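Local coordinates for HIT domain-containing protein (Sulfolobus tokodaii, PDB 2EO4), which probably hydrolyses nucleotide phosphate derivatives such as adenylyl sulfate, as a zinc-binding member of the histidine triad family, at residues V31-T36 against D109-F114; L80-G85 against F93-H98. All coordinates share one frame; numbering follows the deposited sequence.

How the interactions relate
Both contacts lie in the same chain of a HIT-family protein, and their centres lie 21 Å apart. Along the chain, residues 31-36 come first, then 80-85 and 93-98, and finally 109-114, so both segments of interaction 2 fall between those of interaction 1. Interaction 2 lies within the antiparallel sheet, where strand 77-84 meets strand 97-102 and a phosphate ion is bound beside them. Interaction 1 joins the loop before strand 36-40 to the loop leading into helix 122-143. The two meet directly: His35 NE2 and His98 ND1 stand 3.0 Å apart, a probable hydrogen bond that ties the 31-36 turn to a histidine of the phosphate site.

Interaction 1 of 2, residues V31-T36 against D109-F114; sequences VSLGHT and DIFKSF
An apolar loop-to-loop contact without hydrogen bonds joins Leu33, in the turn before strand 36-40, to Phe111 and Phe114 of the loop that leads into helix 122-143. Leu33 sends its two methyl groups to different parts of Phe111. CD2 lies almost over the middle of the aromatic face, a CH-pi contact with Leu33 CD2 3.6 Å from the centroid of the Phe111 ring and 12° off its normal, while CD1 rests 3.8 Å from Phe111 CB. Phe114 uses the far end of its ring instead. With CG anti to the backbone N (chi1 177°), the ring extends to the Ser32-Leu33 peptide, and Phe114 CZ comes 3.3 Å from Ser32 C. Leu33 N lies over one face of this ring, offset toward the rim, and Val31 O meets its edge near the plane.

The receiving backbone is a type II turn from Ser32 to His35, closed by the 3.0 Å bond from His35 N to Ser32 O. Within the same loop, Val31 N lies close to the plane of the His35 ring, at its edge, and donates to His35 ND1 at 3.0 Å, nearly straight. Tyr124, Leu128 and Ile131 of helix 122-143 also pack against Leu33 or Phe111. Cohesion between the two loops therefore rests on the fit of methyls, rings and the Ser32-Leu33 peptide, while the polar bonds shape the 31-36 turn itself.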
loop_
_atom_site.group_PDB
_atom_site.type_symbol
_atom_site.label_atom_id
_atom_site.label_comp_id
_atom_site.label_asym_id
_atom_site.label_seq_id
_atom_site.Cartn_x
_atom_site.Cartn_y
_atom_site.Cartn_z
ATOM N N VAL A 31 16.114 2.486 0.031
ATOM C CA VAL A 31 16.285 1.193 -0.621
ATOM C C VAL A 31 16.693 1.468 -2.065
ATOM O O VAL A 31 17.478 0.728 -2.659
ATOM C CB VAL A 31 14.966 0.392 -0.608
ATOM C CG1 VAL A 31 15.040 -0.769 -1.590
ATOM C CG2 VAL A 31 14.693 -0.119 0.796
ATOM N N SER A 32 16.138 2.537 -2.625
ATOM C CA SER A 32 16.445 2.935 -3.991
ATOM C C SER A 32 16.400 4.455 -4.066
ATOM O O SER A 32 15.870 5.120 -3.173
ATOM C CB SER A 32 15.437 2.330 -4.975
ATOM O OG SER A 32 14.164 2.939 -4.848
ATOM N N LEU A 33 16.963 5.003 -5.135
ATOM C CA LEU A 33 17.004 6.444 -5.319
ATOM C C LEU A 33 15.608 7.070 -5.337
ATOM O O LEU A 33 14.765 6.704 -6.155
ATOM C CB LEU A 33 17.738 6.770 -6.623
ATOM C CG LEU A 33 17.936 8.252 -6.933
ATOM C CD1 LEU A 33 19.427 8.579 -6.970
ATOM C CD2 LEU A 33 17.283 8.574 -8.264
ATOM N N GLY A 34 15.370 8.010 -4.426
ATOM C CA GLY A 34 14.075 8.668 -4.369
ATOM C C GLY A 34 13.086 8.043 -3.395
ATOM O O GLY A 34 11.953 8.508 -3.286
ATOM N N HIS A 35 13.514 6.993 -2.695
ATOM C CA HIS A 35 12.671 6.304 -1.714
ATOM C C HIS A 35 12.098 7.357 -0.765
ATOM O O HIS A 35 12.841 8.101 -0.121
ATOM C CB HIS A 35 13.524 5.279 -0.951
ATOM C CG HIS A 35 12.759 4.434 0.023
ATOM N ND1 HIS A 35 13.350 3.408 0.730
ATOM C CD2 HIS A 35 11.468 4.475 0.432
ATOM C CE1 HIS A 35 12.458 2.856 1.533
ATOM N NE2 HIS A 35 11.308 3.485 1.372
ATOM N N THR A 36 10.772 7.411 -0.686
ATOM C CA THR A 36 10.080 8.394 0.139
ATOM C C THR A 36 9.003 7.766 1.012
ATOM O O THR A 36 8.457 6.713 0.682
ATOM C CB THR A 36 9.434 9.467 -0.767
ATOM O OG1 THR A 36 10.470 10.183 -1.444
ATOM C CG2 THR A 36 8.578 10.445 0.042
ATOM N N ASP A 109 21.372 9.568 -15.380
ATOM C CA ASP A 109 22.769 9.965 -15.240
ATOM C C ASP A 109 22.907 11.183 -14.336
ATOM O O ASP A 109 23.884 11.308 -13.595
ATOM C CB ASP A 109 23.370 10.283 -16.613
ATOM C CG ASP A 109 23.338 9.095 -17.553
ATOM O OD1 ASP A 109 23.926 8.047 -17.207
ATOM O OD2 ASP A 109 22.729 9.208 -18.638
ATOM N N ILE A 110 21.927 12.080 -14.406
ATOM C CA ILE A 110 21.930 13.294 -13.595
ATOM C C ILE A 110 22.257 12.961 -12.140
ATOM O O ILE A 110 22.803 13.788 -11.407
ATOM C CB ILE A 110 20.556 14.013 -13.646
ATOM C CG1 ILE A 110 20.249 14.475 -15.074
ATOM C CG2 ILE A 110 20.560 15.216 -12.711
ATOM C CD1 ILE A 110 19.980 13.349 -16.058
ATOM N N PHE A 111 21.921 11.740 -11.733
ATOM C CA PHE A 111 22.176 11.285 -10.372
ATOM C C PHE A 111 23.530 10.599 -10.291
ATOM O O PHE A 111 23.906 9.844 -11.187
ATOM C CB PHE A 111 21.083 10.314 -9.936
ATOM C CG PHE A 111 19.706 10.893 -10.007
ATOM C CD1 PHE A 111 19.334 11.930 -9.163
ATOM C CD2 PHE A 111 18.785 10.413 -10.931
ATOM C CE1 PHE A 111 18.064 12.485 -9.237
ATOM C CE2 PHE A 111 17.510 10.960 -11.013
ATOM C CZ PHE A 111 17.148 11.999 -10.165
ATOM N N LYS A 112 24.258 10.862 -9.212
ATOM C CA LYS A 112 25.573 10.269 -9.018
ATOM C C LYS A 112 25.505 9.002 -8.179
ATOM O O LYS A 112 24.436 8.412 -8.015
ATOM C CB LYS A 112 26.521 11.279 -8.364
ATOM C CG LYS A 112 27.017 12.359 -9.314
ATOM C CD LYS A 112 25.874 13.189 -9.877
ATOM C CE LYS A 112 26.341 14.056 -11.033
ATOM N NZ LYS A 112 26.838 13.227 -12.169
ATOM N N SER A 113 26.655 8.591 -7.653
ATOM C CA SER A 113 26.751 7.389 -6.835
ATOM C C SER A 113 25.629 7.284 -5.807
ATOM O O SER A 113 25.264 8.265 -5.159
ATOM C CB SER A 113 28.102 7.350 -6.118
ATOM O OG SER A 113 28.245 8.458 -5.247
ATOM N N PHE A 114 25.088 6.080 -5.671
ATOM C CA PHE A 114 24.016 5.809 -4.724
ATOM C C PHE A 114 24.365 4.521 -3.990
ATOM O O PHE A 114 24.735 3.526 -4.614
ATOM C CB PHE A 114 22.685 5.637 -5.461
ATOM C CG PHE A 114 21.531 5.293 -4.560
ATOM C CD1 PHE A 114 20.941 6.265 -3.757
ATOM C CD2 PHE A 114 21.052 3.988 -4.493
ATOM C CE1 PHE A 114 19.891 5.939 -2.898
ATOM C CE2 PHE A 114 20.002 3.652 -3.637
ATOM C CZ PHE A 114 19.422 4.630 -2.837
#

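Interaction 2 of 2, residues L80-G85 against F93-H98; sequences LLTNIG and FHLHVH. With ZN (zinc ion), chain B; PO4 (phosphate ion), chain C.
Two first torsions bring Asn83 and His98, on neighbouring strands, to one phosphate oxygen: both hold CG anti to the carbonyl carbon (chi1 -58° in Asn83, -65° in His98). Asn83 ND2 donates to phosphate O2 at 2.8 Å. His98 NE2 donates to phosphate O2 at 3.0 Å, nearly straight, and more weakly to O1. A water held by Asn83 N and His96 O reaches phosphate O2 as well. His96, with CG between its backbone N and carbonyl carbon (chi1 58°), comes to the same ion, probably picked up from the crystallisation liquor. His96 NE2 donates to phosphate O1 at 2.6 Å, with the oxygen near the ring plane. Val91 N and Ile92 N also bond the ion.

His94 to His98 match the histidine triad motif, in which His96 is the predicted nucleophile that would carry AMP. The His96 ring is held in turn by His96 ND1, which donates to His94 O at 2.7 Å. A phenylalanine in place of His96 would probably leave phosphate O1 without its shortest donor and His94 O without its ring N-H partner. His94 itself faces elsewhere: His94 ND1 binds zinc at 2.1 Å, with Cys1, Cys4 and His43 completing the site.

Next to the phosphate site, the strands pair antiparallel. Leu81 and His98 form a hydrogen-bonded pair, the bond from His98 N to Leu81 O measuring 2.7 Å, and Leu81 CD2 packs against His98 CB. Thr82 OG1 donates to His96 O at 3.0 Å from above the carbonyl plane. Strand 77-84 pairs antiparallel with a strand of the second subunit, where Leu81 packs on Leu81 of that chain.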
loop_
_atom_site.group_PDB
_atom_site.type_symbol
_atom_site.label_atom_id
_atom_site.label_comp_id
_atom_site.label_asym_id
_atom_site.label_seq_id
_atom_site.Cartn_x
_atom_site.Cartn_y
_atom_site.Cartn_z
ATOM N N LEU A 80 4.646 0.429 -3.757
ATOM C CA LEU A 80 4.005 1.131 -2.646
ATOM C C LEU A 80 3.698 0.101 -1.568
ATOM O O LEU A 80 3.149 -0.962 -1.865
ATOM C CB LEU A 80 2.688 1.775 -3.075
ATOM C CG LEU A 80 2.721 2.745 -4.252
ATOM C CD1 LEU A 80 1.377 3.449 -4.354
ATOM C CD2 LEU A 80 3.846 3.735 -4.073
ATOM N N LEU A 81 4.048 0.399 -0.325
ATOM C CA LEU A 81 3.757 -0.557 0.732
ATOM C C LEU A 81 3.714 0.044 2.120
ATOM O O LEU A 81 4.273 1.107 2.383
ATOM C CB LEU A 81 4.781 -1.694 0.727
ATOM C CG LEU A 81 6.225 -1.338 1.095
ATOM C CD1 LEU A 81 6.923 -2.566 1.660
ATOM C CD2 LEU A 81 6.959 -0.819 -0.130
ATOM N N THR A 82 3.011 -0.647 3.009
ATOM C CA THR A 82 2.944 -0.224 4.391
ATOM C C THR A 82 2.910 -1.506 5.195
ATOM O O THR A 82 2.263 -2.484 4.804
ATOM C CB THR A 82 1.703 0.655 4.688
ATOM O OG1 THR A 82 1.797 1.151 6.029
ATOM C CG2 THR A 82 0.408 -0.125 4.499
ATOM N N ASN A 83 3.632 -1.502 6.306
ATOM C CA ASN A 83 3.728 -2.681 7.152
ATOM C C ASN A 83 3.003 -2.517 8.470
ATOM O O ASN A 83 3.047 -1.454 9.086
ATOM C CB ASN A 83 5.199 -2.997 7.410
ATOM C CG ASN A 83 5.964 -3.232 6.133
ATOM O OD1 ASN A 83 5.561 -4.050 5.306
ATOM N ND2 ASN A 83 7.083 -2.524 5.964
ATOM N N ILE A 84 2.341 -3.587 8.899
ATOM C CA ILE A 84 1.593 -3.585 10.150
ATOM C C ILE A 84 2.154 -4.682 11.047
ATOM O O ILE A 84 1.946 -5.862 10.786
ATOM C CB ILE A 84 0.099 -3.869 9.898
ATOM C CG1 ILE A 84 -0.487 -2.801 8.969
ATOM C CG2 ILE A 84 -0.656 -3.889 11.220
ATOM C CD1 ILE A 84 -1.796 -3.225 8.307
ATOM N N GLY A 85 2.875 -4.286 12.090
ATOM C CA GLY A 85 3.446 -5.263 13.004
ATOM C C GLY A 85 4.897 -5.592 12.709
ATOM O O GLY A 85 5.332 -5.583 11.553
ATOM N N PHE A 93 6.725 2.817 14.355
ATOM C CA PHE A 93 5.306 2.704 14.638
ATOM C C PHE A 93 4.487 3.981 14.563
ATOM O O PHE A 93 3.838 4.401 15.524
ATOM C CB PHE A 93 5.147 1.974 15.972
ATOM C CG PHE A 93 5.722 0.588 15.937
ATOM C CD1 PHE A 93 4.990 -0.466 15.401
ATOM C CD2 PHE A 93 7.042 0.358 16.316
ATOM C CE1 PHE A 93 5.561 -1.723 15.234
ATOM C CE2 PHE A 93 7.624 -0.897 16.151
ATOM C CZ PHE A 93 6.881 -1.939 15.608
ATOM N N HIS A 94 4.542 4.579 13.379
ATOM C CA HIS A 94 3.816 5.786 13.009
ATOM C C HIS A 94 3.481 5.457 11.559
ATOM O O HIS A 94 4.382 5.328 10.731
ATOM C CB HIS A 94 4.718 7.022 13.055
ATOM C CG HIS A 94 4.037 8.287 12.623
ATOM N ND1 HIS A 94 3.847 9.360 13.469
ATOM C CD2 HIS A 94 3.497 8.650 11.433
ATOM C CE1 HIS A 94 3.223 10.327 12.822
ATOM N NE2 HIS A 94 2.997 9.923 11.584
ATOM N N LEU A 95 2.194 5.298 11.270
ATOM C CA LEU A 95 1.737 4.949 9.929
ATOM C C LEU A 95 2.444 5.696 8.810
ATOM O O LEU A 95 2.433 6.924 8.762
ATOM C CB LEU A 95 0.224 5.188 9.821
ATOM C CG LEU A 95 -0.447 5.094 8.443
ATOM C CD1 LEU A 95 -0.142 3.766 7.768
ATOM C CD2 LEU A 95 -1.948 5.269 8.627
ATOM N N HIS A 96 3.065 4.941 7.911
ATOM C CA HIS A 96 3.737 5.535 6.771
ATOM C C HIS A 96 3.698 4.585 5.597
ATOM O O HIS A 96 3.742 3.363 5.766
ATOM C CB HIS A 96 5.189 5.903 7.092
ATOM C CG HIS A 96 6.033 4.753 7.546
ATOM N ND1 HIS A 96 5.846 4.123 8.756
ATOM C CD2 HIS A 96 7.115 4.168 6.980
ATOM C CE1 HIS A 96 6.780 3.202 8.919
ATOM N NE2 HIS A 96 7.563 3.210 7.856
ATOM N N VAL A 97 3.597 5.165 4.409
ATOM C CA VAL A 97 3.561 4.397 3.172
ATOM C C VAL A 97 4.876 4.615 2.446
ATOM O O VAL A 97 5.302 5.753 2.253
ATOM C CB VAL A 97 2.409 4.870 2.257
ATOM C CG1 VAL A 97 2.476 4.149 0.913
ATOM C CG2 VAL A 97 1.071 4.597 2.934
ATOM N N HIS A 98 5.520 3.519 2.060
ATOM C CA HIS A 98 6.780 3.591 1.333
ATOM C C HIS A 98 6.508 3.736 -0.160
ATOM O O HIS A 98 5.624 3.074 -0.693
ATOM C CB HIS A 98 7.581 2.293 1.503
ATOM C CG HIS A 98 8.042 2.027 2.901
ATOM N ND1 HIS A 98 9.301 2.369 3.344
ATOM C CD2 HIS A 98 7.432 1.408 3.939
ATOM C CE1 HIS A 98 9.448 1.969 4.595
ATOM N NE2 HIS A 98 8.329 1.383 4.980
HETATM ZN ZN ZN B . 4.419 9.580 15.474
HETATM P P PO4 C . 8.813 0.238 8.265
HETATM O O1 PO4 C . 9.426 1.471 7.719
HETATM O O2 PO4 C . 7.664 -0.172 7.418
HETATM O O3 PO4 C . 9.835 -0.851 8.277
HETATM O O4 PO4 C . 8.339 0.490 9.654
HETATM O O HOH W 1 5.202 0.904 6.917
#